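Local coordinates for uncharacterized protein (Brachypodium distachyon, PDB 4ME2), which probably binds RNA in a sequence-specific manner, as a chloroplast pentatricopeptide repeat protein built from helix-turn-helix repeats, at residues K57-A62 with S74-R79. Residues are numbered along the deposited sequence; the frame is centred on the assembly and turned at random.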
loop_
_atom_site.group_PDB
_atom_site.type_symbol
_atom_site.label_atom_id
_atom_site.label_comp_id
_atom_site.label_asym_id
_atom_site.label_seq_id
_atom_site.Cartn_x
_atom_site.Cartn_y
_atom_site.Cartn_z
ATOM N N LYS A 57 -11.964 -10.400 -15.622
ATOM C CA LYS A 57 -12.959 -11.214 -14.923
ATOM C C LYS A 57 -13.107 -12.593 -15.589
ATOM O O LYS A 57 -13.077 -13.623 -14.914
ATOM C CB LYS A 57 -14.294 -10.458 -14.827
ATOM C CG LYS A 57 -14.254 -9.285 -13.849
ATOM C CD LYS A 57 -15.354 -8.253 -14.084
ATOM C CE LYS A 57 -16.746 -8.827 -13.885
ATOM N NZ LYS A 57 -17.802 -7.802 -14.120
ATOM N N ARG A 58 -13.224 -12.606 -16.914
ATOM C CA ARG A 58 -13.343 -13.844 -17.680
ATOM C C ARG A 58 -12.145 -14.771 -17.458
ATOM O O ARG A 58 -12.311 -15.972 -17.241
ATOM C CB ARG A 58 -13.497 -13.512 -19.165
ATOM C CG ARG A 58 -13.687 -14.708 -20.083
ATOM C CD ARG A 58 -13.721 -14.276 -21.545
ATOM N NE ARG A 58 -12.404 -13.872 -22.048
ATOM C CZ ARG A 58 -12.104 -12.668 -22.535
ATOM N NH1 ARG A 58 -13.025 -11.714 -22.613
ATOM N NH2 ARG A 58 -10.873 -12.420 -22.962
ATOM N N LEU A 59 -10.942 -14.203 -17.504
ATOM C CA LEU A 59 -9.705 -14.972 -17.351
ATOM C C LEU A 59 -9.535 -15.584 -15.965
ATOM O O LEU A 59 -8.777 -16.540 -15.791
ATOM C CB LEU A 59 -8.484 -14.104 -17.680
ATOM C CG LEU A 59 -8.308 -13.710 -19.150
ATOM C CD1 LEU A 59 -7.243 -12.631 -19.298
ATOM C CD2 LEU A 59 -7.976 -14.930 -19.994
ATOM N N THR A 60 -10.232 -15.040 -14.977
ATOM C CA THR A 60 -10.039 -15.491 -13.608
ATOM C C THR A 60 -11.305 -16.074 -13.004
ATOM O O THR A 60 -11.406 -16.193 -11.790
ATOM C CB THR A 60 -9.555 -14.346 -12.705
ATOM O OG1 THR A 60 -10.489 -13.255 -12.776
ATOM C CG2 THR A 60 -8.149 -13.882 -13.111
ATOM N N ALA A 61 -12.268 -16.450 -13.845
ATOM C CA ALA A 61 -13.571 -16.878 -13.344
ATOM C C ALA A 61 -13.467 -18.112 -12.452
ATOM O O ALA A 61 -14.250 -18.276 -11.515
ATOM C CB ALA A 61 -14.530 -17.127 -14.497
ATOM N N ALA A 62 -12.476 -18.951 -12.730
ATOM C CA ALA A 62 -12.273 -20.191 -11.981
ATOM C C ALA A 62 -11.182 -20.083 -10.920
ATOM O O ALA A 62 -11.191 -20.821 -9.933
ATOM C CB ALA A 62 -11.956 -21.326 -12.935
ATOM N N SER A 74 -1.775 -8.885 -16.544
ATOM C CA SER A 74 -0.891 -8.415 -17.605
ATOM C C SER A 74 -1.498 -8.657 -18.986
ATOM O O SER A 74 -1.403 -7.799 -19.857
ATOM C CB SER A 74 0.514 -9.019 -17.491
ATOM O OG SER A 74 0.482 -10.430 -17.581
ATOM N N ALA A 75 -2.136 -9.807 -19.181
ATOM C CA ALA A 75 -2.754 -10.122 -20.466
ATOM C C ALA A 75 -3.932 -9.199 -20.774
ATOM O O ALA A 75 -4.063 -8.697 -21.889
ATOM C CB ALA A 75 -3.197 -11.579 -20.506
ATOM N N ALA A 76 -4.789 -8.969 -19.788
ATOM C CA ALA A 76 -6.010 -8.205 -20.032
ATOM C C ALA A 76 -5.789 -6.691 -20.043
ATOM O O ALA A 76 -6.466 -5.960 -20.782
ATOM C CB ALA A 76 -7.079 -8.590 -19.025
ATOM N N LEU A 77 -4.829 -6.224 -19.248
ATOM C CA LEU A 77 -4.654 -4.788 -19.024
ATOM C C LEU A 77 -3.371 -4.221 -19.622
ATOM O O LEU A 77 -3.161 -3.006 -19.611
ATOM C CB LEU A 77 -4.687 -4.481 -17.521
ATOM C CG LEU A 77 -5.747 -5.154 -16.645
ATOM C CD1 LEU A 77 -5.532 -4.793 -15.184
ATOM C CD2 LEU A 77 -7.160 -4.799 -17.079
ATOM N N GLY A 78 -2.527 -5.099 -20.149
ATOM C CA GLY A 78 -1.179 -4.728 -20.568
ATOM C C GLY A 78 -1.043 -3.823 -21.776
ATOM O O GLY A 78 0.042 -3.313 -22.041
ATOM N N ARG A 79 -2.130 -3.626 -22.517
ATOM C CA ARG A 79 -2.103 -2.750 -23.693
ATOM C C ARG A 79 -2.677 -1.357 -23.410
ATOM O O ARG A 79 -2.641 -0.476 -24.278
ATOM C CB ARG A 79 -2.853 -3.386 -24.878
ATOM C CG ARG A 79 -2.490 -4.830 -25.218
ATOM C CD ARG A 79 -1.054 -4.987 -25.697
ATOM N NE ARG A 79 -0.867 -6.213 -26.476
ATOM C CZ ARG A 79 0.313 -6.775 -26.735
ATOM N NH1 ARG A 79 1.435 -6.233 -26.270
ATOM N NH2 ARG A 79 0.375 -7.888 -27.454
#
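The first two helices of this all-helical repeat protein, 47-59 and 66-77, meet here through Leu59 and the neighbouring alanines Ala75 and Ala76. One branch of the leucine does the touching: CD1 of Leu59 lies 4.1 Å from CB of Ala76 and 4.4 Å from CB of Ala75, so the methyl sits against two successive residues of the second helix. Its position follows from the first torsion, which at -69° swings CG of Leu59 away from the carbonyl carbon and to the N side, while an extended chi2 of 168° carries CD1 onward to the alanines. With side chains that end at CB, the second helix meets this methyl close to its own backbone; a leucine against a bare CB goes with a spacing of 8.2 Å between CA of Leu59 and CA of Ala76. The contact is purely apolar and small, burying 77 Å², and it lies at the surface, with Leu59 and Ala75 exposed. Antiparallel helix pairs are the building unit of pentatricopeptide repeat proteins, the family to which this one belongs, and the packing continues inward from Leu59: Ala76 also rests on Ala55 and Leu56, and the buried Leu77 reaches helix 98-109 at Ala104. N of Thr60 bonds to O of Lys57 at 3.2 Å, a step of three residues. Arg64, in the link between the two helices, ties this region down by hydrogen bonds from NE to OG1 of Thr60 and from NH2 to O of Lys57. Leu59 and Thr60 both also touch Ala72, one turn before Ala76.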